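Local atomic coordinates of cyanophycinase-like exopeptidase (PDB entry 6NQC), a protein that is probably a serine exopeptidase of family S51, resembling the cyanophycinases that break down the storage polymer cyanophycin. Residues F58-T63 with Q82-L87; N183-P188 with L206-D211. All coordinates share one frame; numbering follows the deposited sequence.

Contact 1. Residues F58-T63 with Q82-L87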
ATOM      1  N   PHE A  58       8.876   5.914  10.285  1.00 20.82           N
ATOM      2  CA  PHE A  58       7.865   6.009   9.228  1.00 22.48           C
ATOM      3  C   PHE A  58       8.640   6.059   7.919  1.00 18.95           C
ATOM      4  O   PHE A  58       9.082   7.118   7.468  1.00 14.33           O
ATOM      5  CB  PHE A  58       7.031   7.269   9.440  1.00 19.81           C
ATOM      6  CG  PHE A  58       5.797   7.372   8.611  1.00 20.65           C
ATOM      7  CD1 PHE A  58       5.562   6.549   7.505  1.00 16.41           C
ATOM      8  CD2 PHE A  58       4.846   8.316   8.942  1.00 19.75           C
ATOM      9  CE1 PHE A  58       4.401   6.705   6.760  1.00 19.73           C
ATOM     10  CE2 PHE A  58       3.688   8.458   8.199  1.00 19.97           C
ATOM     11  CZ  PHE A  58       3.469   7.652   7.109  1.00 23.95           C
ATOM     12  N   LEU A  59       8.849   4.888   7.324  1.00 18.67           N
ATOM     13  CA  LEU A  59       9.669   4.753   6.135  1.00 16.08           C
ATOM     14  C   LEU A  59       8.764   4.927   4.913  1.00 15.66           C
ATOM     15  O   LEU A  59       7.724   4.271   4.805  1.00 17.47           O
ATOM     16  CB  LEU A  59      10.365   3.389   6.148  1.00 18.12           C
ATOM     17  CG  LEU A  59      11.654   3.242   5.367  1.00 21.32           C
ATOM     18  CD1 LEU A  59      12.496   2.068   5.861  1.00 23.30           C
ATOM     19  CD2 LEU A  59      11.270   3.029   3.905  1.00 30.11           C
ATOM     20  N   GLN A  60       9.123   5.847   4.038  1.00 18.91           N
ATOM     21  CA  GLN A  60       8.247   6.300   2.957  1.00 16.13           C
ATOM     22  C   GLN A  60       8.915   6.026   1.621  1.00 19.55           C
ATOM     23  O   GLN A  60      10.070   6.396   1.408  1.00 20.06           O
ATOM     24  CB  GLN A  60       7.922   7.780   3.119  1.00 16.80           C
ATOM     25  CG  GLN A  60       7.204   8.029   4.406  1.00 17.87           C
ATOM     26  CD  GLN A  60       7.112   9.486   4.774  1.00 23.85           C
ATOM     27  OE1 GLN A  60       7.640  10.352   4.070  1.00 20.36           O
ATOM     28  NE2 GLN A  60       6.397   9.767   5.865  1.00 21.31           N
ATOM     29  N   ILE A  61       8.211   5.309   0.757  1.00 18.43           N
ATOM     30  CA  ILE A  61       8.774   4.853  -0.510  1.00 18.69           C
ATOM     31  C   ILE A  61       7.935   5.425  -1.645  1.00 16.50           C
ATOM     32  O   ILE A  61       6.742   5.075  -1.820  1.00 17.15           O
ATOM     33  CB  ILE A  61       8.860   3.319  -0.563  1.00 15.14           C
ATOM     34  CG1 ILE A  61       9.774   2.825   0.559  1.00 20.03           C
ATOM     35  CG2 ILE A  61       9.368   2.899  -1.903  1.00 25.36           C
ATOM     36  CD1 ILE A  61       9.964   1.361   0.610  1.00 21.43           C
ATOM     37  N   PRO A  62       8.513   6.348  -2.424  1.00 17.08           N
ATOM     38  CA  PRO A  62       7.733   7.076  -3.420  1.00 18.84           C
ATOM     39  C   PRO A  62       7.970   6.570  -4.828  1.00 16.96           C
ATOM     40  O   PRO A  62       7.699   7.283  -5.789  1.00 19.31           O
ATOM     41  CB  PRO A  62       8.278   8.504  -3.262  1.00 20.85           C
ATOM     42  CG  PRO A  62       9.751   8.223  -3.109  1.00 17.34           C
ATOM     43  CD  PRO A  62       9.851   6.958  -2.256  1.00 21.45           C
ATOM     44  N   THR A  63       8.471   5.358  -4.959  1.00 18.54           N
ATOM     45  CA  THR A  63       8.864   4.849  -6.259  1.00 15.18           C
ATOM     46  C   THR A  63       7.770   4.890  -7.301  1.00 16.66           C
ATOM     47  O   THR A  63       8.065   5.001  -8.495  1.00 18.74           O
ATOM     48  CB  THR A  63       9.344   3.386  -6.087  1.00 19.75           C
ATOM     49  OG1 THR A  63      10.298   3.362  -5.026  1.00 16.44           O
ATOM     50  CG2 THR A  63       9.956   2.845  -7.369  1.00 20.50           C
ATOM     51  N   GLN A  82       6.160  16.132   6.929  1.00 24.43           N
ATOM     52  CA  GLN A  82       5.260  16.909   7.783  1.00 25.24           C
ATOM     53  C   GLN A  82       4.233  16.030   8.469  1.00 29.31           C
ATOM     54  O   GLN A  82       3.853  16.300   9.608  1.00 20.12           O
ATOM     55  CB  GLN A  82       4.586  18.013   6.956  1.00 29.26           C
ATOM     56  CG  GLN A  82       5.611  19.023   6.428  1.00 28.81           C
ATOM     57  CD  GLN A  82       5.027  20.095   5.498  1.00 38.95           C
ATOM     58  OE1 GLN A  82       5.677  21.122   5.230  1.00 41.41           O
ATOM     59  NE2 GLN A  82       3.824  19.846   4.987  1.00 41.57           N
ATOM     60  N   GLN A  83       3.798  14.947   7.823  1.00 28.52           N
ATOM     61  CA  GLN A  83       2.930  14.013   8.528  1.00 21.98           C
ATOM     62  C   GLN A  83       3.687  13.361   9.683  1.00 19.21           C
ATOM     63  O   GLN A  83       3.187  13.312  10.813  1.00 22.55           O
ATOM     64  CB  GLN A  83       2.365  12.963   7.579  1.00 24.85           C
ATOM     65  CG  GLN A  83       1.472  11.930   8.259  1.00 22.48           C
ATOM     66  CD  GLN A  83       0.036  12.355   8.322  1.00 21.64           C
ATOM     67  OE1 GLN A  83      -0.264  13.520   8.607  1.00 28.86           O
ATOM     68  NE2 GLN A  83      -0.874  11.422   8.072  1.00 26.44           N
ATOM     69  N   ALA A  84       4.891  12.858   9.411  1.00 21.22           N
ATOM     70  CA  ALA A  84       5.669  12.189  10.451  1.00 24.37           C
ATOM     71  C   ALA A  84       5.921  13.123  11.629  1.00 23.80           C
ATOM     72  O   ALA A  84       5.854  12.708  12.790  1.00 21.88           O
ATOM     73  CB  ALA A  84       6.987  11.697   9.868  1.00 26.21           C
ATOM     74  N   ASP A  85       6.204  14.393  11.347  1.00 21.26           N
ATOM     75  CA  ASP A  85       6.389  15.368  12.423  1.00 25.99           C
ATOM     76  C   ASP A  85       5.117  15.549  13.252  1.00 29.74           C
ATOM     77  O   ASP A  85       5.169  15.608  14.485  1.00 26.96           O
ATOM     78  CB  ASP A  85       6.826  16.714  11.833  1.00 26.51           C
ATOM     79  CG  ASP A  85       8.267  16.684  11.304  1.00 28.09           C
ATOM     80  OD1 ASP A  85       9.013  15.730  11.636  1.00 35.71           O
ATOM     81  OD2 ASP A  85       8.635  17.608  10.548  1.00 35.36           O
ATOM     82  N   ARG A  86       3.962  15.641  12.599  1.00 27.95           N
ATOM     83  CA  ARG A  86       2.717  15.758  13.344  1.00 30.42           C
ATOM     84  C   ARG A  86       2.483  14.551  14.238  1.00 28.79           C
ATOM     85  O   ARG A  86       1.908  14.680  15.313  1.00 25.97           O
ATOM     86  CB  ARG A  86       1.526  15.928  12.385  1.00 33.34           C
ATOM     87  CG  ARG A  86       1.529  17.242  11.612  1.00 48.51           C
ATOM     88  CD  ARG A  86       0.178  17.524  10.945  1.00 41.41           C
ATOM     89  NE  ARG A  86      -0.058  16.644   9.812  1.00 48.79           N
ATOM     90  CZ  ARG A  86       0.363  16.894   8.577  1.00 35.83           C
ATOM     91  NH1 ARG A  86       1.024  18.008   8.315  1.00 45.37           N
ATOM     92  NH2 ARG A  86       0.111  16.023   7.611  1.00 39.47           N
ATOM     93  N   LEU A  87       2.877  13.350  13.785  1.00 28.41           N
ATOM     94  CA  LEU A  87       2.587  12.161  14.573  1.00 27.25           C
ATOM     95  C   LEU A  87       3.636  11.907  15.659  1.00 28.02           C
ATOM     96  O   LEU A  87       3.361  11.160  16.596  1.00 28.46           O
ATOM     97  CB  LEU A  87       2.497  10.922  13.678  1.00 22.92           C
ATOM     98  CG  LEU A  87       1.506  11.060  12.541  1.00 23.44           C
ATOM     99  CD1 LEU A  87       1.432   9.775  11.701  1.00 30.93           C
ATOM    100  CD2 LEU A  87       0.140  11.370  13.090  1.00 29.52           C
TER
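F58 on strand 57-61 meets Q83, A84 and L87 on the last turns of helix 70-87, joining the first two elements of a beta-alpha-beta unit that strand 90-93 completes as a parallel neighbour in the large mixed sheet. The short segments of strand and helix run nearly antiparallel, at 166°, with their axes 10.0 Å apart at closest approach.

Apolar contact carries the interface. The F58 ring reaches the helix with CG anti to the backbone N (chi1 -169°), and its CD2 lies 4.1 Å from A84 CB. Beside it, CE2 meets Q83 CG at the ring edge, near the ring plane, while L87 CD1 approaches the same CE2 obliquely and at longer range, 4.4 Å. These are loose van der Waals contacts, and the summed buried surface is modest, 136 Å². I46 and E42 of helix 39-51 also touch the F58 side chain.

The polar ends of the glutamines are held separately. Q83 bends at chi2, so that its CG still touches the phenylalanine while the amide goes elsewhere: NE2 donates to L35 O and E42 OE1, and OE1 accepts from R86 NH2 at 2.7 Å. That donor stands above the carbonyl plane, 36° out of it. R86 NE adds a weak second bond to the same oxygen. On the strand, Q60 NE2 donates to G80 O, one turn before A84 in the helix, and this nitrogen sits over the centre of the F58 ring, 3.5 Å above its plane.

Contact 2. Residues N183-P188 with L206-D211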
ATOM      1  N   ASN A 183      -5.243 -13.343  -2.656  1.00 25.74           N
ATOM      2  CA  ASN A 183      -6.588 -13.562  -3.188  1.00 21.96           C
ATOM      3  C   ASN A 183      -7.434 -12.301  -3.234  1.00 22.33           C
ATOM      4  O   ASN A 183      -8.645 -12.387  -3.457  1.00 19.06           O
ATOM      5  CB  ASN A 183      -7.306 -14.641  -2.373  1.00 20.89           C
ATOM      6  CG  ASN A 183      -7.624 -14.206  -0.973  1.00 24.86           C
ATOM      7  OD1 ASN A 183      -6.860 -13.480  -0.343  1.00 30.02           O
ATOM      8  ND2 ASN A 183      -8.763 -14.660  -0.468  1.00 28.96           N
ATOM      9  N   VAL A 184      -6.833 -11.136  -3.049  1.00 14.88           N
ATOM     10  CA  VAL A 184      -7.570  -9.886  -3.033  1.00 12.48           C
ATOM     11  C   VAL A 184      -6.859  -8.908  -3.964  1.00 14.83           C
ATOM     12  O   VAL A 184      -5.625  -8.872  -4.022  1.00 18.40           O
ATOM     13  CB  VAL A 184      -7.681  -9.312  -1.606  1.00 15.70           C
ATOM     14  CG1 VAL A 184      -8.417  -8.001  -1.685  1.00 17.42           C
ATOM     15  CG2 VAL A 184      -8.362 -10.305  -0.695  1.00 19.14           C
ATOM     16  N   ARG A 185      -7.639  -8.149  -4.706  1.00 11.67           N
ATOM     17  CA  ARG A 185      -7.154  -7.012  -5.480  1.00 14.87           C
ATOM     18  C   ARG A 185      -8.019  -5.791  -5.193  1.00 16.29           C
ATOM     19  O   ARG A 185      -9.230  -5.903  -4.983  1.00 14.19           O
ATOM     20  CB  ARG A 185      -7.167  -7.331  -6.957  1.00 12.06           C
ATOM     21  CG  ARG A 185      -6.781  -6.147  -7.844  1.00 13.49           C
ATOM     22  CD  ARG A 185      -6.598  -6.648  -9.294  1.00 15.22           C
ATOM     23  NE  ARG A 185      -7.831  -6.929 -10.030  1.00 12.68           N
ATOM     24  CZ  ARG A 185      -8.580  -6.033 -10.672  1.00 15.58           C
ATOM     25  NH1 ARG A 185      -8.299  -4.732 -10.632  1.00 18.25           N
ATOM     26  NH2 ARG A 185      -9.654  -6.443 -11.307  1.00 17.65           N
ATOM     27  N   VAL A 186      -7.391  -4.616  -5.267  1.00 15.97           N
ATOM     28  CA  VAL A 186      -7.975  -3.351  -4.854  1.00 14.79           C
ATOM     29  C   VAL A 186      -8.100  -2.410  -6.049  1.00 11.57           C
ATOM     30  O   VAL A 186      -7.126  -2.175  -6.780  1.00 14.75           O
ATOM     31  CB  VAL A 186      -7.109  -2.659  -3.773  1.00 15.09           C
ATOM     32  CG1 VAL A 186      -7.538  -1.190  -3.569  1.00 18.05           C
ATOM     33  CG2 VAL A 186      -7.126  -3.472  -2.505  1.00 16.39           C
ATOM     34  N   ILE A 187      -9.266  -1.785  -6.173  1.00 10.99           N
ATOM     35  CA  ILE A 187      -9.462  -0.618  -7.013  1.00 13.47           C
ATOM     36  C   ILE A 187      -9.511   0.606  -6.083  1.00 16.00           C
ATOM     37  O   ILE A 187     -10.456   0.709  -5.287  1.00 16.52           O
ATOM     38  CB  ILE A 187     -10.737  -0.730  -7.852  1.00 11.78           C
ATOM     39  CG1 ILE A 187     -10.620  -1.964  -8.739  1.00 17.11           C
ATOM     40  CG2 ILE A 187     -10.884   0.507  -8.695  1.00 15.34           C
ATOM     41  CD1 ILE A 187     -11.908  -2.384  -9.417  1.00 17.79           C
ATOM     42  N   PRO A 188      -8.527   1.491  -6.136  1.00 17.59           N
ATOM     43  CA  PRO A 188      -8.519   2.664  -5.250  1.00 17.53           C
ATOM     44  C   PRO A 188      -9.360   3.784  -5.838  1.00 17.22           C
ATOM     45  O   PRO A 188      -9.936   3.634  -6.882  1.00 16.38           O
ATOM     46  CB  PRO A 188      -7.046   3.054  -5.208  1.00 17.64           C
ATOM     47  CG  PRO A 188      -6.480   2.590  -6.553  1.00 18.31           C
ATOM     48  CD  PRO A 188      -7.296   1.372  -6.947  1.00 17.87           C
ATOM     49  N   LEU A 206     -12.229  -3.745 -13.776  1.00 18.04           N
ATOM     50  CA  LEU A 206     -13.211  -4.483 -12.982  1.00 15.69           C
ATOM     51  C   LEU A 206     -13.124  -5.994 -13.115  1.00 20.39           C
ATOM     52  O   LEU A 206     -13.851  -6.694 -12.407  1.00 17.16           O
ATOM     53  CB  LEU A 206     -14.624  -4.022 -13.346  1.00 18.53           C
ATOM     54  CG  LEU A 206     -14.986  -2.637 -12.798  1.00 18.83           C
ATOM     55  CD1 LEU A 206     -16.280  -2.111 -13.390  1.00 28.08           C
ATOM     56  CD2 LEU A 206     -15.052  -2.738 -11.269  1.00 20.31           C
ATOM     57  N   ASP A 207     -12.267  -6.528 -13.988  1.00 19.55           N
ATOM     58  CA  ASP A 207     -12.374  -7.973 -14.269  1.00 19.64           C
ATOM     59  C   ASP A 207     -11.091  -8.453 -14.928  1.00 20.01           C
ATOM     60  O   ASP A 207     -10.937  -8.333 -16.148  1.00 18.37           O
ATOM     61  CB  ASP A 207     -13.598  -8.255 -15.149  1.00 21.55           C
ATOM     62  CG  ASP A 207     -13.726  -9.688 -15.554  1.00 35.44           C
ATOM     63  OD1 ASP A 207     -13.084 -10.557 -14.906  1.00 34.36           O
ATOM     64  OD2 ASP A 207     -14.470  -9.932 -16.532  1.00 41.10           O
ATOM     65  N   LEU A 208     -10.199  -9.018 -14.109  1.00 16.84           N
ATOM     66  CA  LEU A 208      -9.000  -9.676 -14.573  1.00 16.70           C
ATOM     67  C   LEU A 208      -9.137 -11.175 -14.415  1.00 21.58           C
ATOM     68  O   LEU A 208      -9.752 -11.653 -13.442  1.00 19.87           O
ATOM     69  CB  LEU A 208      -7.738  -9.228 -13.828  1.00 16.20           C
ATOM     70  CG  LEU A 208      -7.400  -7.736 -13.973  1.00 19.37           C
ATOM     71  CD1 LEU A 208      -6.136  -7.426 -13.104  1.00 22.05           C
ATOM     72  CD2 LEU A 208      -7.110  -7.343 -15.401  1.00 17.06           C
ATOM     73  N   PRO A 209      -8.532 -11.947 -15.327  1.00 16.47           N
ATOM     74  CA  PRO A 209      -8.672 -13.415 -15.272  1.00 21.45           C
ATOM     75  C   PRO A 209      -7.951 -14.032 -14.095  1.00 22.82           C
ATOM     76  O   PRO A 209      -8.159 -15.213 -13.821  1.00 23.25           O
ATOM     77  CB  PRO A 209      -8.039 -13.883 -16.586  1.00 23.29           C
ATOM     78  CG  PRO A 209      -7.010 -12.809 -16.906  1.00 19.66           C
ATOM     79  CD  PRO A 209      -7.618 -11.503 -16.404  1.00 20.48           C
ATOM     80  N   THR A 210      -7.100 -13.262 -13.407  1.00 19.14           N
ATOM     81  CA  THR A 210      -6.366 -13.721 -12.241  1.00 15.29           C
ATOM     82  C   THR A 210      -7.058 -13.377 -10.924  1.00 15.30           C
ATOM     83  O   THR A 210      -6.541 -13.723  -9.860  1.00 19.41           O
ATOM     84  CB  THR A 210      -4.956 -13.126 -12.283  1.00 21.09           C
ATOM     85  OG1 THR A 210      -5.045 -11.697 -12.459  1.00 18.20           O
ATOM     86  CG2 THR A 210      -4.167 -13.721 -13.467  1.00 20.78           C
ATOM     87  N   ASP A 211      -8.234 -12.751 -10.979  1.00 18.63           N
ATOM     88  CA  ASP A 211      -8.914 -12.277  -9.784  1.00 21.49           C
ATOM     89  C   ASP A 211      -9.496 -13.425  -8.958  1.00 22.36           C
ATOM     90  O   ASP A 211      -9.881 -14.480  -9.472  1.00 20.66           O
ATOM     91  CB  ASP A 211     -10.080 -11.345 -10.147  1.00 15.72           C
ATOM     92  CG  ASP A 211      -9.648  -9.926 -10.453  1.00 18.42           C
ATOM     93  OD1 ASP A 211      -8.540  -9.492 -10.057  1.00 17.00           O
ATOM     94  OD2 ASP A 211     -10.455  -9.235 -11.138  1.00 18.18           O
TER
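R185 and D211 form a side-on salt bridge between strand 184-187, an outermost strand of the four-stranded mixed sheet, and the type I beta turn L208-D211 that leads into strand 213-217. That strand is the parallel neighbour of 184-187, so the bridge ties the sheet edge to the connection that follows helix 199-205.

The tight part is centred on the guanidinium. R185 NE donates to D211 OD1 at 2.7 Å and R185 NH2 to D211 OD2 at 2.9 Å, both almost straight and both received on syn lone pairs. Guanidinium and carboxylate are nearly coplanar, 14° apart, the geometry expected of a bidentate pair. A bend at chi3, 76°, after an extended start to the chain turns the NE side of the arginine to the acid. L208 crosses at about a right angle and lays CD1 over one guanidinium face, 3.5 Å from R185 NE. NH2 has a further acceptor in L205 O, which helps to fix the rotation of the planar group.

Toward the L206 end the packing is thinner and partly solvent-accessible. A single apolar pair, I187 CD1 with L206 CD2 at 3.7 Å, joins the segments here; L206 CB points away from the strand, but the end of its side chain swings back. D207 CB also points away, and its carboxylate forms a salt bridge with R171.

The acid D211 is partly exposed yet well supplied with donors: besides R185, OD2 receives K244 NZ in a second salt bridge, which probably favours the ionised carboxylate. L208 N completes the set, reaching D211 OD2 at 3.0 Å from above the carboxylate plane, 58° out of it.

In the fold
Contacts 1 and 2 lie on opposite sides of the chain's centre, with their own centres 28 Å apart and their nearest atoms about 14 Å apart. They follow one another along the chain and belong to different sheets: contact 1 packs helix 70-87 on a strand of the eight-stranded sheet, contact 2 involves an outermost strand of the four-stranded one. A likely Ser-His-Glu triad, S154, H189 and E219, with S154 on a probable nucleophile elbow, fits a family S51 peptidase. Contact 2 is related to it through strand 184-187, since H189 directly follows residues 183-188 and the I187 side chain lies near the triad without touching it.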